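Long-range contacts in glycoside hydrolase family 5 (Aspergillus oryzae, PDB 6LA0), which acts as a secreted rutinosidase, a glycoside-cleaving enzyme, and is probably related in activity to exo-1,3-beta-glucanases that trim cell-wall beta-glucan: residues A96-P101 and F161-Q166; Y218-I223 and Q250-A255; A277-D282 and V316-D321; Q306-L311 and N344-Q349. All coordinates share one frame; numbering follows the deposited sequence.

Contact 1 of 4, residues A96-P101 and F161-Q166; sequences AWIKLP and FDYSMQ
The first torsions of Tyr-163 and Leu-100 set up the contact: chi1 of -81° places the phenol ring opposite the carbonyl carbon of Tyr-163 and sends it off the helix toward the loop, while in Leu-100 chi1 of -175° turns CG to the far side of its backbone N and brings CD1 over that ring. The methyl sits above one ring face in a CH-pi contact, with Leu-100 CD1 3.4 Å from the Tyr-163 ring centroid. It lies off-centre, toward the rim, and its closest ring atom is Tyr-163 CD2 at 3.3 Å, so the fit is tight. At the phenol end Pro-101 CD comes in obliquely, 3.5 Å from Tyr-163 OH. Ile-98 crosses the tyrosine at about a right angle, its CD1 3.9 Å from Tyr-163 CB, and its CG2 branch reaches the backbone of Gln-166. Tyrosine suits this partly exposed site because its ring gives a broad face to Leu-100 while its hydroxyl end meets the exposed Pro-101. Leu-100 also touches Pro-137 and an N-acetylglucosamine of the attached glycan. The contact thus ties the loop between strand 87-92 and helix 110-125 to helix 158-176, whose other flank packs on helix 209-229.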
loop_
_atom_site.group_PDB
_atom_site.type_symbol
_atom_site.label_atom_id
_atom_site.label_comp_id
_atom_site.label_asym_id
_atom_site.label_seq_id
_atom_site.Cartn_x
_atom_site.Cartn_y
_atom_site.Cartn_z
ATOM N N ALA A 96 1.919 -15.052 0.579
ATOM C CA ALA A 96 0.691 -15.381 -0.136
ATOM C C ALA A 96 0.975 -16.049 -1.466
ATOM O O ALA A 96 0.091 -16.708 -2.027
ATOM C CB ALA A 96 -0.132 -14.114 -0.377
ATOM N N TRP A 97 2.187 -15.899 -1.977
ATOM C CA TRP A 97 2.506 -16.237 -3.352
ATOM C C TRP A 97 3.543 -17.342 -3.483
ATOM O O TRP A 97 3.478 -18.120 -4.435
ATOM C CB TRP A 97 3.003 -14.974 -4.085
ATOM C CG TRP A 97 2.041 -13.809 -4.004
ATOM C CD1 TRP A 97 2.134 -12.711 -3.185
ATOM C CD2 TRP A 97 0.853 -13.621 -4.787
ATOM N NE1 TRP A 97 1.071 -11.858 -3.407
ATOM C CE2 TRP A 97 0.277 -12.387 -4.389
ATOM C CE3 TRP A 97 0.237 -14.360 -5.806
ATOM C CZ2 TRP A 97 -0.894 -11.899 -4.947
ATOM C CZ3 TRP A 97 -0.928 -13.872 -6.364
ATOM C CH2 TRP A 97 -1.482 -12.645 -5.936
ATOM N N ILE A 98 4.501 -17.428 -2.555
ATOM C CA ILE A 98 5.482 -18.503 -2.530
ATOM C C ILE A 98 5.644 -18.996 -1.099
ATOM O O ILE A 98 5.285 -18.316 -0.131
ATOM C CB ILE A 98 6.864 -18.089 -3.084
ATOM C CG1 ILE A 98 7.514 -17.050 -2.170
ATOM C CG2 ILE A 98 6.766 -17.613 -4.546
ATOM C CD1 ILE A 98 8.978 -16.763 -2.558
ATOM N N LYS A 99 6.177 -20.209 -0.975
ATOM C CA LYS A 99 6.537 -20.770 0.323
ATOM C C LYS A 99 8.056 -20.717 0.419
ATOM O O LYS A 99 8.754 -21.597 -0.098
ATOM C CB LYS A 99 6.016 -22.194 0.498
ATOM C CG LYS A 99 5.892 -22.599 1.970
ATOM C CD LYS A 99 7.220 -22.836 2.713
ATOM C CE LYS A 99 7.060 -23.853 3.861
ATOM N NZ LYS A 99 8.277 -23.914 4.738
ATOM N N LEU A 100 8.550 -19.697 1.098
ATOM C CA LEU A 100 9.985 -19.478 1.220
ATOM C C LEU A 100 10.549 -20.308 2.367
ATOM O O LEU A 100 10.064 -20.191 3.501
ATOM C CB LEU A 100 10.257 -17.999 1.446
ATOM C CG LEU A 100 11.710 -17.553 1.479
ATOM C CD1 LEU A 100 12.200 -17.525 0.066
ATOM C CD2 LEU A 100 11.846 -16.183 2.119
ATOM N N PRO A 101 11.540 -21.165 2.128
ATOM C CA PRO A 101 12.184 -21.855 3.251
ATOM C C PRO A 101 12.835 -20.844 4.183
ATOM O O PRO A 101 13.446 -19.862 3.749
ATOM C CB PRO A 101 13.220 -22.760 2.569
ATOM C CG PRO A 101 12.772 -22.855 1.131
ATOM C CD PRO A 101 12.135 -21.535 0.832
ATOM N N PHE A 161 16.642 -12.465 -4.680
ATOM C CA PHE A 161 16.210 -11.941 -5.975
ATOM C C PHE A 161 15.468 -12.999 -6.789
ATOM O O PHE A 161 14.400 -12.729 -7.355
ATOM C CB PHE A 161 17.428 -11.403 -6.746
ATOM C CG PHE A 161 17.075 -10.563 -7.942
ATOM C CD1 PHE A 161 17.040 -9.176 -7.849
ATOM C CD2 PHE A 161 16.809 -11.153 -9.168
ATOM C CE1 PHE A 161 16.718 -8.396 -8.947
ATOM C CE2 PHE A 161 16.496 -10.379 -10.275
ATOM C CZ PHE A 161 16.442 -8.996 -10.163
ATOM N N ASP A 162 16.020 -14.215 -6.865
ATOM C CA ASP A 162 15.356 -15.276 -7.617
ATOM C C ASP A 162 13.962 -15.557 -7.057
ATOM O O ASP A 162 12.979 -15.625 -7.806
ATOM C CB ASP A 162 16.214 -16.546 -7.605
ATOM C CG ASP A 162 15.721 -17.579 -8.588
ATOM O OD1 ASP A 162 15.019 -17.171 -9.540
ATOM O OD2 ASP A 162 16.019 -18.788 -8.409
ATOM N N TYR A 163 13.859 -15.712 -5.735
ATOM C CA TYR A 163 12.560 -15.926 -5.108
ATOM C C TYR A 163 11.604 -14.764 -5.366
ATOM O O TYR A 163 10.392 -14.978 -5.509
ATOM C CB TYR A 163 12.729 -16.119 -3.598
ATOM C CG TYR A 163 13.133 -17.515 -3.163
ATOM C CD1 TYR A 163 12.340 -18.619 -3.464
ATOM C CD2 TYR A 163 14.305 -17.729 -2.437
ATOM C CE1 TYR A 163 12.706 -19.899 -3.062
ATOM C CE2 TYR A 163 14.669 -19.016 -2.017
ATOM C CZ TYR A 163 13.869 -20.089 -2.337
ATOM O OH TYR A 163 14.226 -21.365 -1.921
ATOM N N SER A 164 12.124 -13.533 -5.430
ATOM C CA SER A 164 11.257 -12.385 -5.671
ATOM C C SER A 164 10.633 -12.463 -7.060
ATOM O O SER A 164 9.436 -12.208 -7.222
ATOM C CB SER A 164 12.039 -11.069 -5.502
ATOM O OG SER A 164 12.455 -10.855 -4.149
ATOM N N MET A 165 11.419 -12.841 -8.081
ATOM C CA MET A 165 10.847 -12.963 -9.423
ATOM C C MET A 165 9.844 -14.110 -9.503
ATOM O O MET A 165 8.864 -14.020 -10.248
ATOM C CB MET A 165 11.949 -13.140 -10.475
ATOM C CG MET A 165 12.891 -11.955 -10.606
ATOM S SD MET A 165 12.050 -10.385 -10.892
ATOM C CE MET A 165 11.170 -10.698 -12.424
ATOM N N GLN A 166 10.057 -15.185 -8.745
ATOM C CA GLN A 166 9.030 -16.221 -8.660
ATOM C C GLN A 166 7.733 -15.671 -8.060
ATOM O O GLN A 166 6.632 -16.019 -8.510
ATOM C CB GLN A 166 9.566 -17.407 -7.859
ATOM C CG GLN A 166 10.720 -18.118 -8.576
ATOM C CD GLN A 166 11.214 -19.344 -7.834
ATOM O OE1 GLN A 166 10.449 -20.033 -7.160
ATOM N NE2 GLN A 166 12.501 -19.615 -7.945
#

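Contact 2 of 4, residues Y218-I223 and Q250-A255; sequences YIRAVI and QLPADA
Gln-250 meets Arg-220 where helix 209-229, one of the outer helices of the TIM-barrel fold, is lined by the loop leading into strand 257-265. Gln-250 offers little more than its carbonyl, with O 4.2 Å from Arg-220 CD; its amide NE2 is bonded instead to the carbonyl of Tyr-246. Leu-251 follows and fills the apolar side of the contact. Its CD2 branch lies 3.6 Å from Arg-220 CG and 4.0 Å from Ile-223 CD1, and it also comes near Ile-219 CG2, so that one methyl meets Ile-219 and Arg-220 on one turn and Ile-223 on the next. Arg-220 and Leu-251 run past each other in opposite senses, the arginine giving its aliphatic stem to the leucine. A bend at chi3 (71°) then turns the guanidinium toward Pro-252, with Arg-220 NH1 3.6 Å from Pro-252 CG. The proline ring gives an apolar surface beside a charged group that stays exposed. From Pro-252 the chain makes a type I beta turn, closed by Ala-255 N to Pro-252 O at 3.1 Å, with Ala-253 and Asp-254 at its exposed corners. The turn swings Ala-255 back toward the helix, where a small side chain suits the close approach: its CB lies 4.1 Å from Ile-223 CG2.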
loop_
_atom_site.group_PDB
_atom_site.type_symbol
_atom_site.label_atom_id
_atom_site.label_comp_id
_atom_site.label_asym_id
_atom_site.label_seq_id
_atom_site.Cartn_x
_atom_site.Cartn_y
_atom_site.Cartn_z
ATOM N N TYR A 218 15.908 -4.674 -9.823
ATOM C CA TYR A 218 14.648 -5.386 -9.600
ATOM C C TYR A 218 13.521 -4.831 -10.459
ATOM O O TYR A 218 12.800 -5.587 -11.115
ATOM C CB TYR A 218 14.256 -5.309 -8.123
ATOM C CG TYR A 218 12.930 -5.992 -7.776
ATOM C CD1 TYR A 218 12.757 -7.360 -7.992
ATOM C CD2 TYR A 218 11.879 -5.277 -7.209
ATOM C CE1 TYR A 218 11.557 -8.002 -7.672
ATOM C CE2 TYR A 218 10.673 -5.913 -6.866
ATOM C CZ TYR A 218 10.527 -7.279 -7.101
ATOM O OH TYR A 218 9.348 -7.904 -6.786
ATOM N N ILE A 219 13.324 -3.504 -10.445
ATOM C CA ILE A 219 12.136 -2.976 -11.109
ATOM C C ILE A 219 12.248 -3.151 -12.617
ATOM O O ILE A 219 11.240 -3.351 -13.297
ATOM C CB ILE A 219 11.859 -1.510 -10.703
ATOM C CG1 ILE A 219 10.443 -1.089 -11.118
ATOM C CG2 ILE A 219 12.855 -0.541 -11.314
ATOM C CD1 ILE A 219 9.322 -1.833 -10.414
ATOM N N ARG A 220 13.461 -3.091 -13.172
ATOM C CA ARG A 220 13.592 -3.327 -14.607
ATOM C C ARG A 220 13.351 -4.801 -14.924
ATOM O O ARG A 220 12.711 -5.140 -15.929
ATOM C CB ARG A 220 14.971 -2.865 -15.095
ATOM C CG ARG A 220 15.164 -1.334 -15.093
ATOM C CD ARG A 220 16.228 -0.867 -16.094
ATOM N NE ARG A 220 15.773 -1.006 -17.479
ATOM C CZ ARG A 220 16.577 -0.988 -18.545
ATOM N NH1 ARG A 220 16.072 -1.136 -19.768
ATOM N NH2 ARG A 220 17.884 -0.844 -18.392
ATOM N N ALA A 221 13.830 -5.690 -14.062
ATOM C CA ALA A 221 13.574 -7.110 -14.272
ATOM C C ALA A 221 12.076 -7.401 -14.261
ATOM O O ALA A 221 11.588 -8.203 -15.065
ATOM C CB ALA A 221 14.299 -7.924 -13.210
ATOM N N VAL A 222 11.328 -6.718 -13.381
ATOM C CA VAL A 222 9.879 -6.901 -13.281
ATOM C C VAL A 222 9.166 -6.303 -14.484
ATOM O O VAL A 222 8.241 -6.908 -15.040
ATOM C CB VAL A 222 9.350 -6.283 -11.976
ATOM C CG1 VAL A 222 7.819 -6.280 -11.966
ATOM C CG2 VAL A 222 9.907 -7.017 -10.769
ATOM N N ILE A 223 9.549 -5.087 -14.881
ATOM C CA ILE A 223 8.940 -4.472 -16.061
ATOM C C ILE A 223 9.053 -5.416 -17.248
ATOM O O ILE A 223 8.085 -5.645 -17.984
ATOM C CB ILE A 223 9.586 -3.105 -16.373
ATOM C CG1 ILE A 223 9.196 -2.039 -15.352
ATOM C CG2 ILE A 223 9.155 -2.594 -17.748
ATOM C CD1 ILE A 223 10.178 -0.886 -15.312
ATOM N N GLN A 250 16.388 6.912 -15.518
ATOM C CA GLN A 250 17.010 5.596 -15.496
ATOM C C GLN A 250 16.138 4.530 -16.147
ATOM O O GLN A 250 16.501 3.349 -16.116
ATOM C CB GLN A 250 17.340 5.194 -14.052
ATOM C CG GLN A 250 17.824 6.360 -13.169
ATOM C CD GLN A 250 18.511 5.891 -11.888
ATOM O OE1 GLN A 250 19.305 4.947 -11.910
ATOM N NE2 GLN A 250 18.203 6.545 -10.767
ATOM N N LEU A 251 15.008 4.914 -16.747
ATOM C CA LEU A 251 14.068 3.943 -17.287
ATOM C C LEU A 251 13.581 4.341 -18.673
ATOM O O LEU A 251 13.261 5.517 -18.903
ATOM C CB LEU A 251 12.860 3.792 -16.351
ATOM C CG LEU A 251 13.187 3.247 -14.962
ATOM C CD1 LEU A 251 12.207 3.798 -13.940
ATOM C CD2 LEU A 251 13.196 1.701 -14.982
ATOM N N PRO A 252 13.493 3.387 -19.604
ATOM C CA PRO A 252 12.990 3.709 -20.947
ATOM C C PRO A 252 11.578 4.279 -20.912
ATOM O O PRO A 252 10.729 3.842 -20.126
ATOM C CB PRO A 252 13.028 2.358 -21.682
ATOM C CG PRO A 252 13.942 1.483 -20.881
ATOM C CD PRO A 252 13.870 1.961 -19.467
ATOM N N ALA A 253 11.335 5.256 -21.798
ATOM C CA ALA A 253 10.069 5.983 -21.809
ATOM C C ALA A 253 8.872 5.070 -22.040
ATOM O O ALA A 253 7.775 5.345 -21.532
ATOM C CB ALA A 253 10.109 7.080 -22.874
ATOM N N ASP A 254 9.052 3.976 -22.779
ATOM C CA ASP A 254 7.924 3.120 -23.127
ATOM C C ASP A 254 7.584 2.078 -22.062
ATOM O O ASP A 254 6.728 1.224 -22.315
ATOM C CB ASP A 254 8.192 2.414 -24.463
ATOM C CG ASP A 254 8.023 3.342 -25.652
ATOM O OD1 ASP A 254 7.490 4.458 -25.463
ATOM O OD2 ASP A 254 8.422 2.951 -26.775
ATOM N N ALA A 255 8.224 2.096 -20.898
ATOM C CA ALA A 255 7.770 1.218 -19.826
ATOM C C ALA A 255 6.332 1.568 -19.451
ATOM O O ALA A 255 5.976 2.745 -19.337
ATOM C CB ALA A 255 8.677 1.345 -18.601
#

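Contact 3 of 4, residues A277-D282 and V316-D321; sequences ARLYAD and VNAGLD
Tyr-280 reaches across from helix 275-285 to Ala-318 and Asp-321. Its CB starts out along the flank of its own helix, and chi1 of -80° sets the ring opposite the carbonyl carbon, leaning toward helix 312-326. Farther out, CE2 comes within 4.2 Å of Ala-318 CB, and CZ lies 3.9 Å from Ala-318 O. The tip, OH, rests 3.5 Å from Asp-321 CB. Tyrosine and aspartate lie side by side and point the same way, with their flat groups turned 55° apart. The carboxylate finds its main partner outside this pair, in a salt bridge from Asp-321 OD1 to Arg-368. Deeper in, Leu-279 packs on the backbone of Gly-319, its CD1 3.7 Å from Gly-319 N. Gly-319, with no side chain, leaves its backbone open to the leucine methyls, and the CA atoms of Leu-279 and Gly-319 are 5.8 Å apart, while Ala-318 keeps the adjoining surface slim. The axes of the segments pass 9.0 Å apart and lie nearly parallel, at 15°. Such neighbouring parallel helices, joined through strand 294-303, belong to the outer helical layer of a TIM barrel.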
loop_
_atom_site.group_PDB
_atom_site.type_symbol
_atom_site.label_atom_id
_atom_site.label_comp_id
_atom_site.label_asym_id
_atom_site.label_seq_id
_atom_site.Cartn_x
_atom_site.Cartn_y
_atom_site.Cartn_z
ATOM N N ALA A 277 -2.953 23.591 3.343
ATOM C CA ALA A 277 -1.825 24.197 2.636
ATOM C C ALA A 277 -0.730 23.167 2.373
ATOM O O ALA A 277 -0.163 23.118 1.276
ATOM C CB ALA A 277 -1.275 25.383 3.438
ATOM N N ARG A 278 -0.443 22.313 3.359
ATOM C CA ARG A 278 0.604 21.308 3.179
ATOM C C ARG A 278 0.187 20.238 2.182
ATOM O O ARG A 278 1.013 19.772 1.384
ATOM C CB ARG A 278 0.961 20.657 4.515
ATOM C CG ARG A 278 2.452 20.373 4.662
ATOM C CD ARG A 278 3.252 21.680 4.655
ATOM N NE ARG A 278 3.069 22.456 5.880
ATOM C CZ ARG A 278 3.782 22.292 6.994
ATOM N NH1 ARG A 278 4.728 21.359 7.056
ATOM N NH2 ARG A 278 3.543 23.060 8.056
ATOM N N LEU A 279 -1.080 19.812 2.234
ATOM C CA LEU A 279 -1.577 18.829 1.276
ATOM C C LEU A 279 -1.418 19.325 -0.154
ATOM O O LEU A 279 -1.014 18.561 -1.046
ATOM C CB LEU A 279 -3.047 18.505 1.556
ATOM C CG LEU A 279 -3.373 17.721 2.835
ATOM C CD1 LEU A 279 -4.848 17.907 3.272
ATOM C CD2 LEU A 279 -3.041 16.238 2.653
ATOM N N TYR A 280 -1.725 20.609 -0.393
ATOM C CA TYR A 280 -1.655 21.127 -1.751
ATOM C C TYR A 280 -0.208 21.314 -2.188
ATOM O O TYR A 280 0.143 21.006 -3.332
ATOM C CB TYR A 280 -2.432 22.436 -1.858
ATOM C CG TYR A 280 -3.932 22.256 -1.984
ATOM C CD1 TYR A 280 -4.530 22.073 -3.222
ATOM C CD2 TYR A 280 -4.748 22.283 -0.867
ATOM C CE1 TYR A 280 -5.910 21.912 -3.342
ATOM C CE2 TYR A 280 -6.126 22.122 -0.973
ATOM C CZ TYR A 280 -6.698 21.929 -2.212
ATOM O OH TYR A 280 -8.069 21.784 -2.314
ATOM N N ALA A 281 0.648 21.803 -1.284
ATOM C CA ALA A 281 2.065 21.958 -1.604
ATOM C C ALA A 281 2.689 20.618 -1.964
ATOM O O ALA A 281 3.428 20.510 -2.955
ATOM C CB ALA A 281 2.807 22.588 -0.426
ATOM N N ASP A 282 2.401 19.584 -1.163
ATOM C CA ASP A 282 3.020 18.272 -1.362
ATOM C C ASP A 282 2.577 17.646 -2.676
ATOM O O ASP A 282 3.391 17.052 -3.401
ATOM C CB ASP A 282 2.671 17.343 -0.196
ATOM C CG ASP A 282 3.451 17.664 1.070
ATOM O OD1 ASP A 282 4.520 18.311 0.979
ATOM O OD2 ASP A 282 2.990 17.280 2.162
ATOM N N VAL A 316 -9.859 15.744 4.885
ATOM C CA VAL A 316 -9.845 14.588 3.983
ATOM C C VAL A 316 -10.318 15.008 2.597
ATOM O O VAL A 316 -9.778 14.556 1.576
ATOM C CB VAL A 316 -10.671 13.405 4.549
ATOM C CG1 VAL A 316 -12.170 13.695 4.547
ATOM C CG2 VAL A 316 -10.404 12.134 3.736
ATOM N N ASN A 317 -11.293 15.924 2.528
ATOM C CA ASN A 317 -11.760 16.326 1.208
ATOM C C ASN A 317 -10.737 17.217 0.513
ATOM O O ASN A 317 -10.611 17.162 -0.718
ATOM C CB ASN A 317 -13.120 17.012 1.319
ATOM C CG ASN A 317 -14.258 16.018 1.385
ATOM O OD1 ASN A 317 -14.475 15.243 0.444
ATOM N ND2 ASN A 317 -14.985 16.019 2.498
ATOM N N ALA A 318 -9.966 17.997 1.281
ATOM C CA ALA A 318 -8.907 18.815 0.688
ATOM C C ALA A 318 -7.764 17.952 0.164
ATOM O O ALA A 318 -7.138 18.297 -0.847
ATOM C CB ALA A 318 -8.375 19.815 1.713
ATOM N N GLY A 319 -7.477 16.836 0.837
ATOM C CA GLY A 319 -6.480 15.908 0.324
ATOM C C GLY A 319 -6.926 15.234 -0.962
ATOM O O GLY A 319 -6.164 15.147 -1.931
ATOM N N LEU A 320 -8.175 14.757 -0.989
ATOM C CA LEU A 320 -8.732 14.185 -2.213
ATOM C C LEU A 320 -8.621 15.165 -3.376
ATOM O O LEU A 320 -8.244 14.782 -4.487
ATOM C CB LEU A 320 -10.194 13.781 -1.982
ATOM C CG LEU A 320 -10.401 12.522 -1.133
ATOM C CD1 LEU A 320 -11.848 12.393 -0.631
ATOM C CD2 LEU A 320 -9.970 11.284 -1.906
ATOM N N ASP A 321 -8.954 16.438 -3.129
ATOM C CA ASP A 321 -8.861 17.488 -4.144
ATOM C C ASP A 321 -7.438 17.651 -4.667
ATOM O O ASP A 321 -7.209 17.699 -5.882
ATOM C CB ASP A 321 -9.334 18.815 -3.550
ATOM C CG ASP A 321 -10.827 18.859 -3.308
ATOM O OD1 ASP A 321 -11.535 17.925 -3.720
ATOM O OD2 ASP A 321 -11.296 19.852 -2.702
#

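Contact 4 of 4, residues Q306-L311 and N344-Q349; sequences QNSFAL and NGQGTQ
Asn-307 and Gly-345 form a single backbone bridge between two loops that run roughly the same way, 30° apart. It rests on Asn-307 N donating to Asn-344 O at 2.9 Å and Gln-346 N donating to Asn-307 O at 3.0 Å. Glycine is called for at position 345: a CB would jam against Asn-307 N, and the backbone angles by themselves demand it. The side chain of Asn-307 doubles the grip, its ND2 reaching the same Asn-344 O at 2.9 Å in the carbonyl plane, and bonding Thr-303 O as well. Gln-346, with CG opposite its carbonyl carbon (chi1 -62°) and the chain extended beyond, carries its OE1 to Phe-309 N at 2.8 Å. On the way Gln-346 CB passes over the centre of the Phe-309 ring, 3.8 Å from the centroid, while Phe-309 CZ meets Gly-347 CA obliquely at 3.6 Å. A water donates to OE1 and accepts from Ala-310 N, and Ser-308 OG takes Leu-311 N in an ST motif. Polar side chains and a water therefore supply acceptors to the N-H groups leading into helix 312-326, so at this exposed site the two loops are joined mainly by directional hydrogen bonds, with the Phe-309 ring adding one apolar contact.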
loop_
_atom_site.group_PDB
_atom_site.type_symbol
_atom_site.label_atom_id
_atom_site.label_comp_id
_atom_site.label_asym_id
_atom_site.label_seq_id
_atom_site.Cartn_x
_atom_site.Cartn_y
_atom_site.Cartn_z
ATOM N N GLN A 306 -1.863 19.135 17.444
ATOM C CA GLN A 306 -3.175 19.788 17.470
ATOM C C GLN A 306 -4.180 19.156 16.505
ATOM O O GLN A 306 -4.736 19.814 15.626
ATOM C CB GLN A 306 -3.022 21.283 17.187
ATOM C CG GLN A 306 -2.375 22.025 18.326
ATOM C CD GLN A 306 -2.322 23.509 18.078
ATOM O OE1 GLN A 306 -3.303 24.221 18.306
ATOM N NE2 GLN A 306 -1.175 23.989 17.604
ATOM N N ASN A 307 -4.442 17.864 16.708
ATOM C CA ASN A 307 -5.434 17.188 15.885
ATOM C C ASN A 307 -6.844 17.606 16.281
ATOM O O ASN A 307 -7.159 17.729 17.469
ATOM C CB ASN A 307 -5.293 15.677 16.014
ATOM C CG ASN A 307 -4.094 15.142 15.263
ATOM O OD1 ASN A 307 -4.139 14.947 14.042
ATOM N ND2 ASN A 307 -3.001 14.916 15.988
ATOM N N SER A 308 -7.711 17.768 15.278
ATOM C CA SER A 308 -9.047 18.316 15.498
ATOM C C SER A 308 -10.101 17.402 14.889
ATOM O O SER A 308 -10.073 17.147 13.679
ATOM C CB SER A 308 -9.147 19.723 14.889
ATOM O OG SER A 308 -10.478 19.989 14.494
ATOM N N PHE A 309 -11.031 16.920 15.724
ATOM C CA PHE A 309 -12.202 16.201 15.223
ATOM C C PHE A 309 -12.949 17.022 14.168
ATOM O O PHE A 309 -13.335 16.506 13.111
ATOM C CB PHE A 309 -13.190 15.886 16.360
ATOM C CG PHE A 309 -12.710 14.923 17.413
ATOM C CD1 PHE A 309 -12.002 13.772 17.089
ATOM C CD2 PHE A 309 -13.077 15.125 18.756
ATOM C CE1 PHE A 309 -11.619 12.863 18.090
ATOM C CE2 PHE A 309 -12.693 14.231 19.744
ATOM C CZ PHE A 309 -11.961 13.096 19.409
ATOM N N ALA A 310 -13.211 18.299 14.478
ATOM C CA ALA A 310 -14.093 19.117 13.648
ATOM C C ALA A 310 -13.553 19.298 12.237
ATOM O O ALA A 310 -14.333 19.389 11.287
ATOM C CB ALA A 310 -14.310 20.493 14.293
ATOM N N LEU A 311 -12.239 19.354 12.074
ATOM C CA LEU A 311 -11.683 19.628 10.753
ATOM C C LEU A 311 -11.455 18.374 9.913
ATOM O O LEU A 311 -10.897 18.484 8.815
ATOM C CB LEU A 311 -10.374 20.417 10.881
ATOM C CG LEU A 311 -10.529 21.880 11.321
ATOM C CD1 LEU A 311 -9.160 22.537 11.524
ATOM C CD2 LEU A 311 -11.368 22.650 10.310
ATOM N N ASN A 344 -1.723 13.771 19.590
ATOM C CA ASN A 344 -1.676 15.098 20.192
ATOM C C ASN A 344 -2.937 15.861 19.816
ATOM O O ASN A 344 -3.253 15.992 18.629
ATOM C CB ASN A 344 -0.438 15.863 19.730
ATOM C CG ASN A 344 0.849 15.260 20.246
ATOM O OD1 ASN A 344 0.891 14.707 21.350
ATOM N ND2 ASN A 344 1.910 15.342 19.439
ATOM N N GLY A 345 -3.651 16.352 20.818
ATOM C CA GLY A 345 -4.924 17.020 20.601
ATOM C C GLY A 345 -6.103 16.108 20.925
ATOM O O GLY A 345 -6.128 15.456 21.973
ATOM N N GLN A 346 -7.066 16.046 20.008
ATOM C CA GLN A 346 -8.324 15.348 20.249
ATOM C C GLN A 346 -8.261 13.896 19.766
ATOM O O GLN A 346 -7.976 13.631 18.592
ATOM C CB GLN A 346 -9.466 16.109 19.568
ATOM C CG GLN A 346 -9.640 17.538 20.136
ATOM C CD GLN A 346 -10.608 18.401 19.351
ATOM O OE1 GLN A 346 -11.172 17.977 18.345
ATOM N NE2 GLN A 346 -10.793 19.645 19.806
ATOM N N GLY A 347 -8.535 12.959 20.674
ATOM C CA GLY A 347 -8.850 11.596 20.282
ATOM C C GLY A 347 -7.654 10.671 20.175
ATOM O O GLY A 347 -6.597 10.872 20.778
ATOM N N THR A 348 -7.855 9.603 19.400
ATOM C CA THR A 348 -6.847 8.579 19.157
ATOM C C THR A 348 -6.656 8.422 17.649
ATOM O O THR A 348 -7.398 8.987 16.848
ATOM C CB THR A 348 -7.257 7.223 19.751
ATOM O OG1 THR A 348 -8.262 6.651 18.912
ATOM C CG2 THR A 348 -7.826 7.371 21.168
ATOM N N GLN A 349 -5.700 7.576 17.249
ATOM C CA GLN A 349 -5.495 7.355 15.815
ATOM C C GLN A 349 -6.761 6.833 15.141
ATOM O O GLN A 349 -6.995 7.118 13.960
ATOM C CB GLN A 349 -4.331 6.382 15.579
ATOM C CG GLN A 349 -2.968 6.920 16.033
ATOM C CD GLN A 349 -1.810 6.107 15.481
ATOM O OE1 GLN A 349 -1.704 4.912 15.744
ATOM N NE2 GLN A 349 -0.928 6.755 14.713
HETATM O O HOH W 1 -13.076 19.647 17.283
#

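Contacts 1 and 4 lie at the surface, on opposite sides of the chain's centre, whereas contacts 2 and 3 are partly buried against the outer helices. Contacts 1 and 2 meet each other: helix 158-176 of the former packs on helix 209-229 of the latter, through Phe-161 and Ser-164 on Tyr-218. Contacts 3 and 4 have centres about 17 Å apart and alternate along the chain, because 306-311 falls between 277-282 and 316-321, just before the helix carrying the latter. Contacts 1, 2 and 3 join their segments without a hydrogen bond: a tyrosine ring carries much of contacts 1 and 3, whereas contact 2 uses aliphatic groups and an arginine. Contact 4, between two loops, relies on backbone and amide hydrogen bonds. Only contact 3 pairs helix with helix.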